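Local coordinates for ESAT-6-like protein MAB_3113 (Mycobacterium abscessus, PDB 4I0X), which is of unknown function but, as a WXG100-family ESAT-6-like protein, pairs with MAB_3112 in the EsxEF complex and is probably secreted with it, at residues I16-V19 with T20-R24; G25-E28 with F29-N33. The protein carries 4 engineered substitutions. All coordinates share one frame; numbering follows the deposited sequence.

Contact 1. Residues I16-V19 with T20-R24; sequences IEQV and TSRAR. With SO4 (sulfate ion), chain M.
Gln18 and Arg22, one turn apart on helix 11-47 of this WXG100 helical hairpin, meet through their polar ends. Gln18 OE1 takes the NE hydrogen of Arg22 at 2.9 Å in a nearly straight bond, 172° at the hydrogen. The donor lies in the carbonyl plane on a lone pair of OE1, and the oxygen sits at the guanidinium edge, while the amide plane stands almost perpendicular to the guanidinium. Gln18 reaches it by bending: CG runs anti to the backbone N, then the chain turns at chi2 and brings OE1 alongside Arg22. Beyond NE, the extended arginine gives its terminal nitrogens to a sulfate ion, probably from the crystallisation liquor: NH1 donates a hydrogen bond to O1 at 3.0 Å and NH2 one to O3 at 2.7 Å. In the crystal, Gln18 and the sulfate thus hold the guanidinium from two parts of its rim.

On another side of the helix Glu17 OE2 lies at the edge of the Arg24 guanidinium, the two planes nearly parallel. The salt bridge is long, at 3.8 Å from OE2 to NH2; the stronger partner of Arg24 is Glu80 on helix 52-87, which meets NE, while Glu17 OE1 is hydrogen-bonded to His87 NE2.

Thr20 is buried, its hydroxyl folded back over the preceding turn. OG1 stands beside its own backbone N (chi1 -51°) and donates to Ile16 O, while a hydrogen bond also joins it to Tyr45 OH of the MAB_3112 chain. Nearby, Ile16 packs on Trp37 of that chain. Ile16 O is gripped twice, from opposite faces of its carbonyl plane: by Thr20 N at 3.0 Å and, from well above the plane, by Thr20 OG1 at 2.6 Å.

Contact 2. Residues G25-E28 with F29-N33; sequences GFKE and FVTEN
From Gly25 to Glu32 the backbone is regular alpha helix, with Phe29 N, Val30 N, Thr31 N and Glu32 N hydrogen-bonded to the carbonyl oxygens of Gly25, Phe26, Lys27 and Glu28 in turn. The main side-chain contact on the buried face is between Phe26 and Val30. The methyl CG2 of Val30 rests over one face of the Phe26 ring, 3.9 Å from its centroid and 15° off the ring normal, a CH-pi contact. Its closest ring atom is CE2, at 3.8 Å. Phe26 carries CG anti to the backbone N (chi1 -177°), which puts the ring where that methyl can lie over it.

One residue further on, Thr31 lies against Lys27, the residue one turn before it, and near Glu28. Its CG2 approaches Lys27 CD at 4.2 Å, a loose apolar touch on the aliphatic part of the bent lysine. The hydroxyl sits between the backbone N and the carbonyl carbon (chi1 60°), a setting that holds OG1 at 3.2 Å from both Lys27 O and Glu28 O, and where its proton goes is not settled. A water also bridges this spot: it donates to Glu28 O at 2.8 Å and is hydrogen-bonded to Thr31 OG1. Glu28 O therefore has the water as well as Glu32 N.

At the end of the segment the Asn33 side chain folds back, and ND2 donates to Phe29 O at 2.9 Å. Asn33 N reaches the same oxygen from the opposite face of its carbonyl plane.

Two helical surfaces flank this part of helix 11-47. Lys27 lies against Leu72, Val73 and Leu76 of helix 52-87 in the same hairpin, whereas Phe26 and Val30 pack on Leu26 and Met19 of the MAB_3112 chain.

How the contacts relate
Contacts 1 and 2 follow one another without a gap along helix 11-47, the first helix of the hairpin, with 16-24 closing before 25-33 opens. Their centres are about 13 Å apart; contact 2 lies nearer the middle of the chain, about 6 Å from its centre against 14 Å for contact 1. Apart from the chain joining them, the two do not touch. Both pack on helix 52-87 and on the MAB_3112 chain, and Leu26 of that partner meets Arg22 in contact 1 as well as Phe26 in contact 2. One continuous helix thus serves both the hairpin and the heterodimer interface.

Contact 1. Residues I16-V19 with T20-R24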
loop_
_atom_site.group_PDB
_atom_site.type_symbol
_atom_site.label_atom_id
_atom_site.label_comp_id
_atom_site.label_asym_id
_atom_site.label_seq_id
_atom_site.Cartn_x
_atom_site.Cartn_y
_atom_site.Cartn_z
ATOM N N ILE B 16 -10.146 17.985 -2.730
ATOM C CA ILE B 16 -10.296 16.801 -1.872
ATOM C C ILE B 16 -10.562 15.564 -2.713
ATOM O O ILE B 16 -9.960 14.519 -2.512
ATOM C CB ILE B 16 -11.464 17.002 -0.865
ATOM C CG1 ILE B 16 -11.107 18.122 0.098
ATOM C CG2 ILE B 16 -11.767 15.690 -0.115
ATOM C CD1 ILE B 16 -12.215 18.673 0.866
ATOM N N GLU B 17 -11.504 15.689 -3.639
ATOM C CA GLU B 17 -11.856 14.593 -4.505
ATOM C C GLU B 17 -10.669 14.115 -5.363
ATOM O O GLU B 17 -10.480 12.906 -5.516
ATOM C CB GLU B 17 -13.058 14.921 -5.383
ATOM C CG GLU B 17 -13.427 13.784 -6.334
ATOM C CD GLU B 17 -13.738 12.469 -5.586
ATOM O OE1 GLU B 17 -14.157 12.528 -4.398
ATOM O OE2 GLU B 17 -13.548 11.381 -6.179
ATOM N N GLN B 18 -9.867 15.043 -5.889
ATOM C CA GLN B 18 -8.656 14.686 -6.644
ATOM C C GLN B 18 -7.596 13.941 -5.800
ATOM O O GLN B 18 -7.009 12.987 -6.264
ATOM C CB GLN B 18 -8.058 15.937 -7.344
ATOM C CG GLN B 18 -6.716 15.746 -8.016
ATOM C CD GLN B 18 -6.656 14.599 -9.036
ATOM O OE1 GLN B 18 -5.576 14.025 -9.281
ATOM N NE2 GLN B 18 -7.796 14.296 -9.666
ATOM N N VAL B 19 -7.362 14.385 -4.571
ATOM C CA VAL B 19 -6.406 13.737 -3.695
ATOM C C VAL B 19 -6.914 12.336 -3.362
ATOM O O VAL B 19 -6.154 11.370 -3.325
ATOM C CB VAL B 19 -6.183 14.560 -2.395
ATOM C CG1 VAL B 19 -5.314 13.776 -1.415
ATOM C CG2 VAL B 19 -5.611 15.910 -2.731
ATOM N N THR B 20 -8.215 12.222 -3.163
ATOM C CA THR B 20 -8.806 10.952 -2.772
ATOM C C THR B 20 -8.687 10.013 -3.936
ATOM O O THR B 20 -8.425 8.823 -3.761
ATOM C CB THR B 20 -10.303 11.118 -2.377
ATOM O OG1 THR B 20 -10.407 12.180 -1.426
ATOM C CG2 THR B 20 -10.858 9.814 -1.812
ATOM N N SER B 21 -8.866 10.562 -5.129
ATOM C CA SER B 21 -8.745 9.793 -6.352
ATOM C C SER B 21 -7.280 9.271 -6.531
ATOM O O SER B 21 -7.068 8.125 -6.948
ATOM C CB SER B 21 -9.237 10.625 -7.535
ATOM O OG SER B 21 -9.018 9.983 -8.766
ATOM N N ARG B 22 -6.291 10.072 -6.140
ATOM C CA ARG B 22 -4.889 9.635 -6.201
ATOM C C ARG B 22 -4.605 8.518 -5.174
ATOM O O ARG B 22 -3.867 7.548 -5.455
ATOM C CB ARG B 22 -3.944 10.807 -5.980
ATOM C CG ARG B 22 -3.969 11.810 -7.087
ATOM C CD ARG B 22 -3.008 12.971 -6.812
ATOM N NE ARG B 22 -3.027 13.845 -7.955
ATOM C CZ ARG B 22 -2.042 14.628 -8.378
ATOM N NH1 ARG B 22 -0.888 14.706 -7.747
ATOM N NH2 ARG B 22 -2.247 15.359 -9.447
ATOM N N ALA B 23 -5.245 8.622 -4.016
ATOM C CA ALA B 23 -5.131 7.599 -2.972
ATOM C C ALA B 23 -5.782 6.279 -3.415
ATOM O O ALA B 23 -5.325 5.213 -3.058
ATOM C CB ALA B 23 -5.783 8.084 -1.669
ATOM N N ARG B 24 -6.869 6.363 -4.160
ATOM C CA ARG B 24 -7.493 5.205 -4.750
ATOM C C ARG B 24 -6.628 4.553 -5.859
ATOM O O ARG B 24 -6.483 3.352 -5.922
ATOM C CB ARG B 24 -8.864 5.597 -5.255
ATOM C CG ARG B 24 -9.627 4.508 -5.953
ATOM C CD ARG B 24 -10.915 5.086 -6.536
ATOM N NE ARG B 24 -11.511 6.022 -5.590
ATOM C CZ ARG B 24 -11.800 7.297 -5.822
ATOM N NH1 ARG B 24 -11.600 7.858 -7.008
ATOM N NH2 ARG B 24 -12.334 8.015 -4.846
HETATM S S SO4 M . 1.083 17.022 -9.606
HETATM O O1 SO4 M . 1.663 15.955 -8.799
HETATM O O2 SO4 M . 2.099 17.563 -10.500
HETATM O O3 SO4 M . 0.002 16.477 -10.403
HETATM O O4 SO4 M . 0.548 18.134 -8.782
#

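Contact 2. Residues G25-E28 with F29-N33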
loop_
_atom_site.group_PDB
_atom_site.type_symbol
_atom_site.label_atom_id
_atom_site.label_comp_id
_atom_site.label_asym_id
_atom_site.label_seq_id
_atom_site.Cartn_x
_atom_site.Cartn_y
_atom_site.Cartn_z
ATOM N N GLY B 25 -6.017 5.369 -6.688
ATOM C CA GLY B 25 -5.089 4.918 -7.693
ATOM C C GLY B 25 -3.909 4.238 -7.055
ATOM O O GLY B 25 -3.411 3.238 -7.563
ATOM N N PHE B 26 -3.472 4.765 -5.930
ATOM C CA PHE B 26 -2.347 4.166 -5.224
ATOM C C PHE B 26 -2.740 2.799 -4.651
ATOM O O PHE B 26 -2.019 1.834 -4.830
ATOM C CB PHE B 26 -1.882 5.087 -4.113
ATOM C CG PHE B 26 -0.692 4.590 -3.379
ATOM C CD1 PHE B 26 0.551 4.583 -3.976
ATOM C CD2 PHE B 26 -0.808 4.152 -2.088
ATOM C CE1 PHE B 26 1.667 4.129 -3.277
ATOM C CE2 PHE B 26 0.315 3.705 -1.378
ATOM C CZ PHE B 26 1.547 3.706 -1.986
ATOM N N LYS B 27 -3.872 2.727 -3.955
ATOM C CA LYS B 27 -4.359 1.455 -3.450
ATOM C C LYS B 27 -4.486 0.418 -4.552
ATOM O O LYS B 27 -4.151 -0.736 -4.356
ATOM C CB LYS B 27 -5.702 1.638 -2.712
ATOM C CG LYS B 27 -6.295 0.370 -2.170
ATOM C CD LYS B 27 -7.152 -0.327 -3.202
ATOM C CE LYS B 27 -8.485 -0.659 -2.636
ATOM N NZ LYS B 27 -9.327 -1.415 -3.615
ATOM N N GLU B 28 -4.999 0.801 -5.719
ATOM C CA GLU B 28 -5.184 -0.159 -6.831
ATOM C C GLU B 28 -3.820 -0.665 -7.345
ATOM O O GLU B 28 -3.632 -1.842 -7.698
ATOM C CB GLU B 28 -5.901 0.509 -8.008
ATOM C CG GLU B 28 -7.375 0.826 -7.803
ATOM C CD GLU B 28 -7.949 1.723 -8.918
ATOM O OE1 GLU B 28 -7.232 2.029 -9.918
ATOM O OE2 GLU B 28 -9.127 2.131 -8.781
ATOM N N PHE B 29 -2.889 0.267 -7.428
ATOM C CA PHE B 29 -1.521 -0.029 -7.843
ATOM C C PHE B 29 -0.844 -0.997 -6.860
ATOM O O PHE B 29 -0.255 -1.999 -7.257
ATOM C CB PHE B 29 -0.747 1.278 -7.933
ATOM C CG PHE B 29 0.745 1.095 -8.086
ATOM C CD1 PHE B 29 1.286 0.602 -9.263
ATOM C CD2 PHE B 29 1.589 1.423 -7.054
ATOM C CE1 PHE B 29 2.649 0.439 -9.405
ATOM C CE2 PHE B 29 2.976 1.261 -7.190
ATOM C CZ PHE B 29 3.499 0.789 -8.368
ATOM N N VAL B 30 -1.000 -0.735 -5.577
ATOM C CA VAL B 30 -0.423 -1.616 -4.569
ATOM C C VAL B 30 -1.025 -3.013 -4.613
ATOM O O VAL B 30 -0.295 -3.992 -4.591
ATOM C CB VAL B 30 -0.567 -1.077 -3.155
ATOM C CG1 VAL B 30 -0.013 -2.117 -2.155
ATOM C CG2 VAL B 30 0.147 0.266 -3.028
ATOM N N THR B 31 -2.345 -3.126 -4.684
ATOM C CA THR B 31 -2.965 -4.454 -4.659
ATOM C C THR B 31 -2.733 -5.271 -5.941
ATOM O O THR B 31 -2.555 -6.506 -5.900
ATOM C CB THR B 31 -4.449 -4.362 -4.373
ATOM O OG1 THR B 31 -5.069 -3.594 -5.393
ATOM C CG2 THR B 31 -4.697 -3.696 -3.007
ATOM N N GLU B 32 -2.743 -4.599 -7.083
ATOM C CA GLU B 32 -2.444 -5.240 -8.340
ATOM C C GLU B 32 -1.053 -5.866 -8.300
ATOM O O GLU B 32 -0.843 -6.987 -8.775
ATOM C CB GLU B 32 -2.533 -4.235 -9.490
ATOM C CG GLU B 32 -2.237 -4.797 -10.845
ATOM C CD GLU B 32 -2.365 -3.754 -11.958
ATOM O OE1 GLU B 32 -2.572 -2.553 -11.646
ATOM O OE2 GLU B 32 -2.259 -4.133 -13.147
ATOM N N ASN B 33 -0.079 -5.136 -7.788
ATOM C CA ASN B 33 1.288 -5.650 -7.861
ATOM C C ASN B 33 1.656 -6.670 -6.800
ATOM O O ASN B 33 2.469 -7.572 -7.063
ATOM C CB ASN B 33 2.286 -4.506 -7.886
ATOM C CG ASN B 33 2.309 -3.830 -9.216
ATOM O OD1 ASN B 33 2.875 -4.358 -10.206
ATOM N ND2 ASN B 33 1.663 -2.684 -9.287
HETATM O O HOH W 1 -5.997 -3.277 -8.120
#